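Local coordinates for EF0056 (Enterococcus faecalis, PDB 6ORI), which is an enterococcal surface protein of unknown molecular function, represented here by an N-terminal region with immunoglobulin-like features and probably connected with biofilm formation, at residues K27-S32 and L171-D176; P182-T187 and V290-A295; G214-K219 and L242-T247; I376-L381 and N391-G396. All blocks are in the same frame, centred on the assembly; numbering follows the deposited sequence.

In the fold
Contact 1 closes first: the N-terminal segment 27-32 meets 171-176, at the end of strand 166-173 in the first half of the chain. Contact 2 opens just after it and joins 182-187, at the start of strand 184-189, to the loop 290-295 of the second half. Contact 3 pairs 214-219 with 242-247 and is nested inside the long loop that contact 2 closes. Contact 4, the hairpin 376-381 with 391-396, follows all the others. Asn28 and Tyr29 link contact 1 to Tyr292 of contact 2. Lys245 of contact 3 reaches both Ser32 and Tyr292. His244 bonds Thr392, which joins contact 3 to contact 4 across two sheets.

Contact 1: K27-S32 and L171-D176; sequences KNYNFS and LVSHQD
Tyr29 reaches across to the turn after strand 166-173, where its hydroxyl meets Gln175 and Asp176. Both partners come from the direction opposite to Tyr29. Tyr29 OH donates to Asp176 OD2 at 2.7 Å and uses the syn lone pair of that oxygen. The carboxylate oxygen sits at the edge of the phenol ring, near its plane, and the two flat groups are turned 44° apart. Gln175 NE2 donates to Tyr29 OH at 3.2 Å, with the hydroxyl oxygen in the plane of the amide. The phenol oxygen therefore gives one bond and takes another. Asp176 OD2 also accepts from Ser173 OG at 2.7 Å, on its anti side and somewhat out of the carboxylate plane. Two donors on one oxygen would probably favour the charged carboxylate. A water joins the other oxygen, Asp176 OD1, to Lys27 N.

The second layer of the contact is apolar. Strands 31-38 and 166-173 belong to one curled antiparallel sheet. Their facing side chains here are consistent with the interior of an immunoglobulin-like sandwich. Leu171 CD2 stands over the centre of the Phe31 ring, 3.7 Å from the centroid and 10° off its normal. This is a CH-pi contact, and the two side chains cross at about a right angle. Leu171 turns CG away from its own backbone N (chi1 -176°), which carries the methyl to the ring. Trp68 meets both Phe31 and Tyr29 edge to face, and Ile184 also touches Phe31. Over one face of the Tyr29 ring lies Lys27 CG, 3.6 Å above the plane and offset toward the rim.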
loop_
_atom_site.group_PDB
_atom_site.type_symbol
_atom_site.label_atom_id
_atom_site.label_comp_id
_atom_site.label_asym_id
_atom_site.label_seq_id
_atom_site.Cartn_x
_atom_site.Cartn_y
_atom_site.Cartn_z
ATOM N N LYS A 27 2.722 -17.972 -10.771
ATOM C CA LYS A 27 1.887 -17.524 -11.860
ATOM C C LYS A 27 0.846 -16.564 -11.295
ATOM O O LYS A 27 0.536 -16.586 -10.095
ATOM C CB LYS A 27 1.209 -18.706 -12.555
ATOM C CG LYS A 27 0.155 -19.408 -11.716
ATOM C CD LYS A 27 -0.523 -20.525 -12.503
ATOM C CE LYS A 27 -1.424 -19.963 -13.593
ATOM N NZ LYS A 27 -2.797 -20.547 -13.535
ATOM N N ASN A 28 0.286 -15.733 -12.154
ATOM C CA ASN A 28 -0.740 -14.809 -11.728
ATOM C C ASN A 28 -2.015 -15.565 -11.437
ATOM O O ASN A 28 -2.509 -16.344 -12.255
ATOM C CB ASN A 28 -0.923 -13.720 -12.778
ATOM C CG ASN A 28 0.356 -12.915 -12.980
ATOM O OD1 ASN A 28 1.355 -13.444 -13.462
ATOM N ND2 ASN A 28 0.340 -11.659 -12.580
ATOM N N TYR A 29 -2.504 -15.384 -10.221
ATOM C CA TYR A 29 -3.690 -16.079 -9.741
ATOM C C TYR A 29 -4.891 -15.123 -9.749
ATOM O O TYR A 29 -4.862 -14.104 -10.405
ATOM C CB TYR A 29 -3.417 -16.695 -8.353
ATOM C CG TYR A 29 -2.571 -17.952 -8.388
ATOM C CD1 TYR A 29 -3.024 -19.094 -9.047
ATOM C CD2 TYR A 29 -1.342 -18.017 -7.751
ATOM C CE1 TYR A 29 -2.260 -20.281 -9.045
ATOM C CE2 TYR A 29 -0.586 -19.180 -7.755
ATOM C CZ TYR A 29 -1.035 -20.294 -8.425
ATOM O OH TYR A 29 -0.277 -21.452 -8.431
ATOM N N ASN A 30 -5.934 -15.447 -8.998
ATOM C CA ASN A 30 -7.182 -14.709 -9.055
ATOM C C ASN A 30 -7.498 -13.973 -7.756
ATOM O O ASN A 30 -8.625 -13.558 -7.529
ATOM C CB ASN A 30 -8.332 -15.665 -9.372
ATOM C CG ASN A 30 -8.032 -16.578 -10.546
ATOM O OD1 ASN A 30 -7.534 -16.135 -11.587
ATOM N ND2 ASN A 30 -8.324 -17.867 -10.377
ATOM N N PHE A 31 -6.504 -13.826 -6.903
ATOM C CA PHE A 31 -6.611 -12.918 -5.753
ATOM C C PHE A 31 -6.452 -11.510 -6.275
ATOM O O PHE A 31 -5.727 -11.302 -7.254
ATOM C CB PHE A 31 -5.538 -13.231 -4.719
ATOM C CG PHE A 31 -5.636 -14.628 -4.179
ATOM C CD1 PHE A 31 -4.996 -15.683 -4.804
ATOM C CD2 PHE A 31 -6.380 -14.895 -3.049
ATOM C CE1 PHE A 31 -5.104 -16.965 -4.313
ATOM C CE2 PHE A 31 -6.494 -16.166 -2.565
ATOM C CZ PHE A 31 -5.867 -17.203 -3.202
ATOM N N SER A 32 -7.086 -10.521 -5.655
ATOM C CA SER A 32 -6.920 -9.151 -6.110
ATOM C C SER A 32 -6.582 -8.152 -5.026
ATOM O O SER A 32 -6.170 -7.059 -5.357
ATOM C CB SER A 32 -8.128 -8.663 -6.913
ATOM O OG SER A 32 -9.305 -8.743 -6.146
ATOM N N LEU A 171 1.082 -12.591 0.098
ATOM C CA LEU A 171 0.516 -13.922 -0.000
ATOM C C LEU A 171 1.501 -14.865 -0.656
ATOM O O LEU A 171 2.055 -14.526 -1.706
ATOM C CB LEU A 171 -0.750 -13.834 -0.831
ATOM C CG LEU A 171 -1.549 -15.112 -0.987
ATOM C CD1 LEU A 171 -2.119 -15.525 0.348
ATOM C CD2 LEU A 171 -2.656 -14.906 -2.018
ATOM N N VAL A 172 1.714 -16.032 -0.053
ATOM C CA VAL A 172 2.567 -17.050 -0.675
ATOM C C VAL A 172 1.763 -18.300 -0.935
ATOM O O VAL A 172 0.686 -18.495 -0.378
ATOM C CB VAL A 172 3.815 -17.398 0.165
ATOM C CG1 VAL A 172 4.664 -16.141 0.443
ATOM C CG2 VAL A 172 3.406 -18.069 1.446
ATOM N N SER A 173 2.312 -19.140 -1.804
ATOM C CA SER A 173 1.678 -20.359 -2.231
ATOM C C SER A 173 2.608 -21.541 -1.962
ATOM O O SER A 173 3.703 -21.613 -2.511
ATOM C CB SER A 173 1.396 -20.241 -3.723
ATOM O OG SER A 173 0.998 -21.508 -4.236
ATOM N N HIS A 174 2.180 -22.451 -1.104
ATOM C CA HIS A 174 3.028 -23.579 -0.712
ATOM C C HIS A 174 3.364 -24.499 -1.909
ATOM O O HIS A 174 4.493 -25.001 -1.999
ATOM C CB HIS A 174 2.391 -24.375 0.440
ATOM C CG HIS A 174 2.268 -23.622 1.729
ATOM N ND1 HIS A 174 3.263 -22.820 2.239
ATOM C CD2 HIS A 174 1.256 -23.580 2.627
ATOM C CE1 HIS A 174 2.863 -22.297 3.388
ATOM N NE2 HIS A 174 1.651 -22.752 3.647
ATOM N N GLN A 175 2.419 -24.676 -2.828
ATOM C CA GLN A 175 2.613 -25.554 -3.990
ATOM C C GLN A 175 3.616 -24.954 -4.975
ATOM O O GLN A 175 4.118 -25.643 -5.867
ATOM C CB GLN A 175 1.272 -25.831 -4.694
ATOM C CG GLN A 175 0.620 -24.599 -5.330
ATOM C CD GLN A 175 -0.826 -24.788 -5.727
ATOM O OE1 GLN A 175 -1.492 -25.708 -5.274
ATOM N NE2 GLN A 175 -1.328 -23.889 -6.575
ATOM N N ASP A 176 3.870 -23.657 -4.829
ATOM C CA ASP A 176 4.838 -22.934 -5.651
ATOM C C ASP A 176 6.097 -22.591 -4.844
ATOM O O ASP A 176 6.708 -21.536 -5.029
ATOM C CB ASP A 176 4.200 -21.647 -6.185
ATOM C CG ASP A 176 3.022 -21.917 -7.100
ATOM O OD1 ASP A 176 3.254 -22.518 -8.171
ATOM O OD2 ASP A 176 1.876 -21.532 -6.776
HETATM O O HOH W 1 3.265 -20.767 -10.320
#

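Contact 2: P182-T187 and V290-A295; sequences PGIEST and VAYNVA
Ile184 and Tyr292 make the apolar part of this contact. Ile184 CD1 approaches the ring obliquely, 3.8 Å from Tyr292 CD2. Tyr292 sets out toward 182-187 at CB, with CG anti to the backbone N (chi1 -173°). Pro182 O lies at the ring edge, 4.1 Å from Tyr292 CD2. Gly183 has no side chain, so its backbone can sit close to the ring, with Gly183 O 3.9 Å from Tyr292 CE2. Its positive phi of 90° belongs to the corner that the chain turns at 182-183. Val294 CG2 touches Gly183 CA more loosely, at 4.4 Å.

Two waters supply the polar links. One donates to both Pro182 O and Tyr292 O. The other donates to Gly183 O and lies in the plane of the Tyr292 ring, 2.7 Å from Tyr292 OH.

The next shell bonds the loop to its surroundings. Tyr29 bonds the Tyr292 backbone, Asn28 ND2 bonds Tyr292 O, and Arg343 reaches Val294 O. Asn293 OD1 accepts from Ala295 N at 2.9 Å. On the strand side, Ile184 rests on Phe31, Leu34 and Leu171. The arrangement is that of an irregular loop laid against the corner just before strand 184-189, which belongs to the other half of the chain, with an Asx turn at Asn293 shaping the loop.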
loop_
_atom_site.group_PDB
_atom_site.type_symbol
_atom_site.label_atom_id
_atom_site.label_comp_id
_atom_site.label_asym_id
_atom_site.label_seq_id
_atom_site.Cartn_x
_atom_site.Cartn_y
_atom_site.Cartn_z
ATOM N N PRO A 182 2.029 -12.591 -7.377
ATOM C CA PRO A 182 2.394 -11.233 -7.801
ATOM C C PRO A 182 1.252 -10.234 -7.798
ATOM O O PRO A 182 0.149 -10.551 -8.196
ATOM C CB PRO A 182 2.911 -11.437 -9.221
ATOM C CG PRO A 182 2.258 -12.699 -9.687
ATOM C CD PRO A 182 2.095 -13.566 -8.487
ATOM N N GLY A 183 1.540 -9.046 -7.281
ATOM C CA GLY A 183 0.548 -8.007 -7.107
ATOM C C GLY A 183 -0.151 -8.054 -5.751
ATOM O O GLY A 183 -0.793 -7.070 -5.365
ATOM N N ILE A 184 -0.034 -9.167 -5.045
ATOM C CA ILE A 184 -0.762 -9.361 -3.789
ATOM C C ILE A 184 0.245 -9.177 -2.660
ATOM O O ILE A 184 0.576 -10.101 -1.905
ATOM C CB ILE A 184 -1.455 -10.727 -3.743
ATOM C CG1 ILE A 184 -2.245 -10.959 -5.037
ATOM C CG2 ILE A 184 -2.398 -10.820 -2.542
ATOM C CD1 ILE A 184 -3.313 -9.909 -5.335
ATOM N N GLU A 185 0.790 -7.967 -2.643
ATOM C CA GLU A 185 1.702 -7.534 -1.615
ATOM C C GLU A 185 1.567 -6.035 -1.410
ATOM O O GLU A 185 1.343 -5.270 -2.366
ATOM C CB GLU A 185 3.144 -7.884 -1.943
ATOM C CG GLU A 185 3.773 -7.198 -3.095
ATOM C CD GLU A 185 5.254 -7.495 -3.148
ATOM O OE1 GLU A 185 6.009 -6.974 -2.290
ATOM O OE2 GLU A 185 5.662 -8.268 -4.033
ATOM N N SER A 186 1.714 -5.607 -0.174
ATOM C CA SER A 186 1.625 -4.208 0.158
ATOM C C SER A 186 2.641 -3.901 1.225
ATOM O O SER A 186 2.718 -4.606 2.228
ATOM C CB SER A 186 0.226 -3.913 0.638
ATOM O OG SER A 186 0.087 -2.530 0.894
ATOM N N THR A 187 3.429 -2.849 1.004
ATOM C CA THR A 187 4.461 -2.388 1.934
ATOM C C THR A 187 4.166 -0.947 2.313
ATOM O O THR A 187 4.088 -0.085 1.409
ATOM C CB THR A 187 5.858 -2.475 1.308
ATOM O OG1 THR A 187 6.172 -3.837 1.001
ATOM C CG2 THR A 187 6.937 -1.914 2.251
ATOM N N VAL A 290 -9.626 -12.537 -13.746
ATOM C CA VAL A 290 -8.773 -13.726 -13.790
ATOM C C VAL A 290 -7.330 -13.307 -14.053
ATOM O O VAL A 290 -7.076 -12.443 -14.886
ATOM C CB VAL A 290 -9.209 -14.673 -14.926
ATOM C CG1 VAL A 290 -8.332 -15.921 -14.967
ATOM C CG2 VAL A 290 -10.675 -15.052 -14.760
ATOM N N ALA A 291 -6.393 -13.929 -13.345
ATOM C CA ALA A 291 -4.977 -13.684 -13.557
ATOM C C ALA A 291 -4.667 -12.209 -13.326
ATOM O O ALA A 291 -4.214 -11.490 -14.220
ATOM C CB ALA A 291 -4.535 -14.138 -14.923
ATOM N N TYR A 292 -4.934 -11.774 -12.106
ATOM C CA TYR A 292 -4.575 -10.442 -11.642
ATOM C C TYR A 292 -3.131 -10.107 -11.976
ATOM O O TYR A 292 -2.210 -10.805 -11.562
ATOM C CB TYR A 292 -4.792 -10.377 -10.127
ATOM C CG TYR A 292 -4.610 -9.011 -9.530
ATOM C CD1 TYR A 292 -5.628 -8.063 -9.583
ATOM C CD2 TYR A 292 -3.415 -8.654 -8.915
ATOM C CE1 TYR A 292 -5.454 -6.796 -9.034
ATOM C CE2 TYR A 292 -3.235 -7.393 -8.384
ATOM C CZ TYR A 292 -4.263 -6.477 -8.440
ATOM O OH TYR A 292 -4.080 -5.209 -7.896
ATOM N N ASN A 293 -2.943 -9.005 -12.702
ATOM C CA ASN A 293 -1.633 -8.607 -13.203
ATOM C C ASN A 293 -1.623 -7.100 -13.324
ATOM O O ASN A 293 -2.413 -6.504 -14.117
ATOM C CB ASN A 293 -1.341 -9.244 -14.565
ATOM C CG ASN A 293 0.037 -8.858 -15.128
ATOM O OD1 ASN A 293 0.385 -7.688 -15.181
ATOM N ND2 ASN A 293 0.792 -9.845 -15.584
ATOM N N VAL A 294 -0.743 -6.478 -12.550
ATOM C CA VAL A 294 -0.584 -5.039 -12.581
ATOM C C VAL A 294 0.875 -4.697 -12.906
ATOM O O VAL A 294 1.404 -3.678 -12.470
ATOM C CB VAL A 294 -1.069 -4.380 -11.253
ATOM C CG1 VAL A 294 -2.573 -4.580 -11.089
ATOM C CG2 VAL A 294 -0.329 -4.928 -10.063
ATOM N N ALA A 295 1.526 -5.524 -13.716
ATOM C CA ALA A 295 2.874 -5.207 -14.180
ATOM C C ALA A 295 2.873 -3.871 -14.931
ATOM O O ALA A 295 1.859 -3.442 -15.464
ATOM C CB ALA A 295 3.381 -6.295 -15.091
HETATM O O HOH W 2 -1.549 -12.437 -9.305
HETATM O O HOH W 3 -1.958 -4.725 -6.308
#

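Contact 3: G214-K219 and L242-T247; sequences GSVNTK and LDHKLT
Ser215 and Lys245 face each other as a hydrogen-bonded antiparallel pair. Ser215 N donates to Lys245 O at 3.0 Å, and Lys245 N returns to Ser215 O at 2.9 Å. Asn217 and Asp243 repeat the pattern: Asn217 N to Asp243 O is 3.0 Å, and Asp243 N to Asn217 O is 2.9 Å. All four carbonyls also receive a CA-H contact from the facing strand. One water donates to Lys245 O and Thr247 OG1 and lies 3.1 Å from Ser215 OG.

These strands are the outermost, within this chain, and second strands of a five-stranded antiparallel sheet. Its face with Val216, Thr218, Leu242, His244 and Leu246 packs on strand 375-382, consistent with an immunoglobulin-like sandwich. Buried polar groups on that face are satisfied across the interface: His244 NE2 bonds Thr392 O, and Thr218 OG1 bonds Tyr397 O. The His244 ring brings its CD2 edge to Ser215 O at 3.5 Å. Thr218 CG2 touches Leu242 CD2 at 3.8 Å.

The other face carries Ser215, Asn217, Asp243 and Lys245. The polar ends of the last three look beyond the pair. Asp243 OD1 forms a salt bridge with Arg343, and Asn217 OD1 accepts from Thr187 N. All four side-chain torsions of Lys245 are near 180°, CG being anti to the backbone N (chi1 -172°), which takes NZ away from strand 211-221 to Ser32 O and Tyr292 OH.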
loop_
_atom_site.group_PDB
_atom_site.type_symbol
_atom_site.label_atom_id
_atom_site.label_comp_id
_atom_site.label_asym_id
_atom_site.label_seq_id
_atom_site.Cartn_x
_atom_site.Cartn_y
_atom_site.Cartn_z
ATOM N N GLY A 214 -7.143 3.017 1.391
ATOM C CA GLY A 214 -6.244 3.481 0.365
ATOM C C GLY A 214 -4.822 3.176 0.793
ATOM O O GLY A 214 -4.482 3.248 1.976
ATOM N N SER A 215 -3.992 2.839 -0.179
ATOM C CA SER A 215 -2.602 2.553 0.070
ATOM C C SER A 215 -1.777 3.086 -1.074
ATOM O O SER A 215 -2.276 3.290 -2.173
ATOM C CB SER A 215 -2.377 1.051 0.253
ATOM O OG SER A 215 -2.879 0.320 -0.852
ATOM N N VAL A 216 -0.507 3.340 -0.797
ATOM C CA VAL A 216 0.459 3.697 -1.825
ATOM C C VAL A 216 1.688 2.802 -1.704
ATOM O O VAL A 216 2.371 2.833 -0.675
ATOM C CB VAL A 216 0.852 5.174 -1.705
ATOM C CG1 VAL A 216 1.994 5.503 -2.646
ATOM C CG2 VAL A 216 -0.327 6.061 -2.032
ATOM N N ASN A 217 1.940 2.015 -2.749
ATOM C CA ASN A 217 3.147 1.184 -2.879
ATOM C C ASN A 217 4.078 1.939 -3.809
ATOM O O ASN A 217 3.622 2.679 -4.694
ATOM C CB ASN A 217 2.819 -0.176 -3.516
ATOM C CG ASN A 217 3.250 -1.413 -2.667
ATOM O OD1 ASN A 217 3.143 -1.450 -1.449
ATOM N ND2 ASN A 217 3.735 -2.436 -3.355
ATOM N N THR A 218 5.370 1.797 -3.599
ATOM C CA THR A 218 6.373 2.473 -4.396
ATOM C C THR A 218 7.359 1.450 -4.917
ATOM O O THR A 218 7.561 0.387 -4.318
ATOM C CB THR A 218 7.144 3.522 -3.585
ATOM O OG1 THR A 218 8.000 2.859 -2.651
ATOM C CG2 THR A 218 6.214 4.480 -2.846
ATOM N N LYS A 219 7.954 1.759 -6.046
ATOM C CA LYS A 219 8.960 0.903 -6.639
ATOM C C LYS A 219 9.872 1.749 -7.500
ATOM O O LYS A 219 9.413 2.680 -8.158
ATOM C CB LYS A 219 8.297 -0.153 -7.525
ATOM C CG LYS A 219 9.266 -1.135 -8.134
ATOM C CD LYS A 219 8.609 -2.058 -9.130
ATOM C CE LYS A 219 9.654 -2.990 -9.718
ATOM N NZ LYS A 219 9.086 -3.925 -10.736
ATOM N N LEU A 242 4.469 5.094 -8.248
ATOM C CA LEU A 242 3.512 5.130 -7.146
ATOM C C LEU A 242 2.277 4.405 -7.609
ATOM O O LEU A 242 1.639 4.809 -8.595
ATOM C CB LEU A 242 3.105 6.544 -6.761
ATOM C CG LEU A 242 4.197 7.559 -6.526
ATOM C CD1 LEU A 242 3.596 8.913 -6.103
ATOM C CD2 LEU A 242 5.140 7.030 -5.477
ATOM N N ASP A 243 1.925 3.341 -6.915
ATOM C CA ASP A 243 0.682 2.637 -7.164
ATOM C C ASP A 243 -0.281 2.966 -6.034
ATOM O O ASP A 243 -0.089 2.526 -4.888
ATOM C CB ASP A 243 0.919 1.135 -7.294
ATOM C CG ASP A 243 1.488 0.750 -8.664
ATOM O OD1 ASP A 243 1.537 1.617 -9.555
ATOM O OD2 ASP A 243 1.867 -0.417 -8.858
ATOM N N HIS A 244 -1.252 3.809 -6.349
ATOM C CA HIS A 244 -2.284 4.202 -5.409
ATOM C C HIS A 244 -3.423 3.216 -5.563
ATOM O O HIS A 244 -4.101 3.187 -6.588
ATOM C CB HIS A 244 -2.732 5.634 -5.719
ATOM C CG HIS A 244 -3.823 6.139 -4.826
ATOM N ND1 HIS A 244 -4.702 7.131 -5.227
ATOM C CD2 HIS A 244 -4.144 5.847 -3.544
ATOM C CE1 HIS A 244 -5.533 7.394 -4.239
ATOM N NE2 HIS A 244 -5.226 6.615 -3.211
ATOM N N LYS A 245 -3.610 2.373 -4.551
ATOM C CA LYS A 245 -4.606 1.320 -4.630
ATOM C C LYS A 245 -5.773 1.592 -3.685
ATOM O O LYS A 245 -5.571 1.920 -2.513
ATOM C CB LYS A 245 -3.966 -0.041 -4.337
ATOM C CG LYS A 245 -4.904 -1.216 -4.582
ATOM C CD LYS A 245 -4.200 -2.568 -4.438
ATOM C CE LYS A 245 -5.118 -3.712 -4.853
ATOM N NZ LYS A 245 -4.410 -5.009 -4.743
ATOM N N LEU A 246 -6.978 1.482 -4.222
ATOM C CA LEU A 246 -8.215 1.735 -3.498
ATOM C C LEU A 246 -8.977 0.444 -3.319
ATOM O O LEU A 246 -9.276 -0.254 -4.301
ATOM C CB LEU A 246 -9.081 2.755 -4.245
ATOM C CG LEU A 246 -8.393 4.094 -4.481
ATOM C CD1 LEU A 246 -9.290 4.967 -5.311
ATOM C CD2 LEU A 246 -8.080 4.776 -3.194
ATOM N N THR A 247 -9.240 0.111 -2.068
ATOM C CA THR A 247 -10.009 -1.065 -1.676
ATOM C C THR A 247 -11.442 -0.600 -1.467
ATOM O O THR A 247 -11.685 0.289 -0.633
ATOM C CB THR A 247 -9.429 -1.586 -0.361
ATOM O OG1 THR A 247 -8.046 -1.947 -0.553
ATOM C CG2 THR A 247 -10.236 -2.746 0.205
HETATM O O HOH W 4 -5.927 -0.139 -0.518
#

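Contact 4: I376-L381 and N391-G396; sequences IFDSWL and NTYGTG
Phe377 with Gly396 and Ser379 with Gly394 are hydrogen-bonded antiparallel pairs of a beta hairpin. Each pair makes two backbone bonds. Gly396 N donates to Phe377 O at 2.8 Å. Ser379 N donates to Gly394 O at 3.0 Å. Past the last bridge a side chain takes over: Leu381 N donates to Thr392 OG1 at 3.0 Å. That hydroxyl also bonds Ile389 O in the connecting loop.

Side-chain polar contacts gather on Asp378 OD1. Thr395 lies alongside Asp378 and points the same way. Its OG1, anti to the backbone N (chi1 -177°), is 2.9 Å from Asp378 OD1. Thr395 OG1 also lies 3.2 Å from Phe377 O, and Tyr189 OH bonds it from outside. Tyr393 crosses Asp378 at a slant, with carboxylate and ring planes 25° apart. Tyr393 OH is 2.5 Å from Asp378 OD1, unusually short and to be treated with caution.

Apolar contacts flank this group. Trp380 CB lies 4.0 Å from Tyr393 CB, and Trp380 CE3 approaches Tyr393 CD1 obliquely. Tyr198 meets Tyr393 edge to face.

Two hydroxyls thus crowd one oxygen of a buried aspartate. They could favour a charged carboxylate, but the short Tyr393 distance makes this doubtful.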
loop_
_atom_site.group_PDB
_atom_site.type_symbol
_atom_site.label_atom_id
_atom_site.label_comp_id
_atom_site.label_asym_id
_atom_site.label_seq_id
_atom_site.Cartn_x
_atom_site.Cartn_y
_atom_site.Cartn_z
ATOM N N ILE A 376 8.805 10.197 1.342
ATOM C CA ILE A 376 7.374 10.000 1.601
ATOM C C ILE A 376 6.550 10.437 0.395
ATOM O O ILE A 376 6.823 11.466 -0.207
ATOM C CB ILE A 376 6.927 10.807 2.836
ATOM C CG1 ILE A 376 7.727 10.370 4.074
ATOM C CG2 ILE A 376 5.440 10.635 3.085
ATOM C CD1 ILE A 376 7.599 8.910 4.448
ATOM N N PHE A 377 5.535 9.642 0.073
ATOM C CA PHE A 377 4.612 9.893 -1.026
ATOM C C PHE A 377 3.172 9.715 -0.560
ATOM O O PHE A 377 2.865 8.805 0.193
ATOM C CB PHE A 377 4.881 8.936 -2.184
ATOM C CG PHE A 377 6.305 8.941 -2.644
ATOM C CD1 PHE A 377 7.234 8.117 -2.061
ATOM C CD2 PHE A 377 6.727 9.803 -3.630
ATOM C CE1 PHE A 377 8.527 8.133 -2.473
ATOM C CE2 PHE A 377 8.035 9.813 -4.032
ATOM C CZ PHE A 377 8.934 8.978 -3.456
ATOM N N ASP A 378 2.263 10.541 -1.055
ATOM C CA ASP A 378 0.851 10.430 -0.674
ATOM C C ASP A 378 -0.009 10.462 -1.923
ATOM O O ASP A 378 0.387 11.028 -2.942
ATOM C CB ASP A 378 0.455 11.594 0.231
ATOM C CG ASP A 378 1.438 11.818 1.363
ATOM O OD1 ASP A 378 1.262 11.196 2.423
ATOM O OD2 ASP A 378 2.411 12.584 1.186
ATOM N N SER A 379 -1.195 9.884 -1.834
ATOM C CA SER A 379 -2.158 9.944 -2.924
ATOM C C SER A 379 -3.552 9.853 -2.343
ATOM O O SER A 379 -3.767 9.182 -1.334
ATOM C CB SER A 379 -1.936 8.823 -3.920
ATOM O OG SER A 379 -0.632 8.868 -4.446
ATOM N N TRP A 380 -4.514 10.511 -2.979
ATOM C CA TRP A 380 -5.887 10.459 -2.506
ATOM C C TRP A 380 -6.815 10.920 -3.603
ATOM O O TRP A 380 -6.375 11.582 -4.555
ATOM C CB TRP A 380 -6.095 11.303 -1.229
ATOM C CG TRP A 380 -5.903 12.805 -1.390
ATOM C CD1 TRP A 380 -6.881 13.762 -1.515
ATOM C CD2 TRP A 380 -4.651 13.511 -1.418
ATOM N NE1 TRP A 380 -6.309 15.014 -1.632
ATOM C CE2 TRP A 380 -4.948 14.887 -1.580
ATOM C CE3 TRP A 380 -3.311 13.117 -1.345
ATOM C CZ2 TRP A 380 -3.952 15.854 -1.656
ATOM C CZ3 TRP A 380 -2.334 14.077 -1.435
ATOM C CH2 TRP A 380 -2.660 15.427 -1.593
ATOM N N LEU A 381 -8.098 10.594 -3.486
ATOM C CA LEU A 381 -9.111 11.200 -4.348
ATOM C C LEU A 381 -9.801 12.303 -3.585
ATOM O O LEU A 381 -9.998 12.188 -2.365
ATOM C CB LEU A 381 -10.135 10.152 -4.802
ATOM C CG LEU A 381 -9.577 8.933 -5.546
ATOM C CD1 LEU A 381 -10.714 8.085 -6.064
ATOM C CD2 LEU A 381 -8.654 9.296 -6.680
ATOM N N ASN A 391 -11.480 7.402 3.103
ATOM C CA ASN A 391 -10.769 6.131 3.017
ATOM C C ASN A 391 -10.060 5.953 1.675
ATOM O O ASN A 391 -9.763 4.831 1.292
ATOM C CB ASN A 391 -11.667 4.933 3.368
ATOM C CG ASN A 391 -11.934 4.842 4.847
ATOM O OD1 ASN A 391 -11.073 5.145 5.650
ATOM N ND2 ASN A 391 -13.134 4.438 5.207
ATOM N N THR A 392 -9.783 7.040 0.948
ATOM C CA THR A 392 -8.999 6.954 -0.289
ATOM C C THR A 392 -7.591 7.481 -0.132
ATOM O O THR A 392 -6.821 7.402 -1.071
ATOM C CB THR A 392 -9.659 7.666 -1.481
ATOM O OG1 THR A 392 -9.629 9.102 -1.336
ATOM C CG2 THR A 392 -11.072 7.163 -1.708
ATOM N N TYR A 393 -7.249 8.008 1.036
ATOM C CA TYR A 393 -5.905 8.512 1.257
ATOM C C TYR A 393 -4.955 7.360 1.559
ATOM O O TYR A 393 -5.227 6.524 2.445
ATOM C CB TYR A 393 -5.875 9.547 2.396
ATOM C CG TYR A 393 -4.497 9.988 2.798
ATOM C CD1 TYR A 393 -3.894 11.080 2.197
ATOM C CD2 TYR A 393 -3.789 9.285 3.769
ATOM C CE1 TYR A 393 -2.599 11.489 2.598
ATOM C CE2 TYR A 393 -2.529 9.675 4.157
ATOM C CZ TYR A 393 -1.941 10.757 3.560
ATOM O OH TYR A 393 -0.662 11.123 3.968
ATOM N N GLY A 394 -3.847 7.318 0.843
ATOM C CA GLY A 394 -2.777 6.398 1.148
ATOM C C GLY A 394 -1.466 7.148 1.244
ATOM O O GLY A 394 -1.268 8.191 0.613
ATOM N N THR A 395 -0.565 6.611 2.045
ATOM C CA THR A 395 0.777 7.155 2.123
ATOM C C THR A 395 1.753 6.020 2.086
ATOM O O THR A 395 1.483 4.936 2.606
ATOM C CB THR A 395 0.987 8.038 3.367
ATOM O OG1 THR A 395 2.296 8.606 3.348
ATOM C CG2 THR A 395 0.802 7.251 4.660
ATOM N N GLY A 396 2.885 6.259 1.447
ATOM C CA GLY A 396 3.881 5.227 1.288
ATOM C C GLY A 396 5.248 5.853 1.363
ATOM O O GLY A 396 5.387 7.058 1.474
#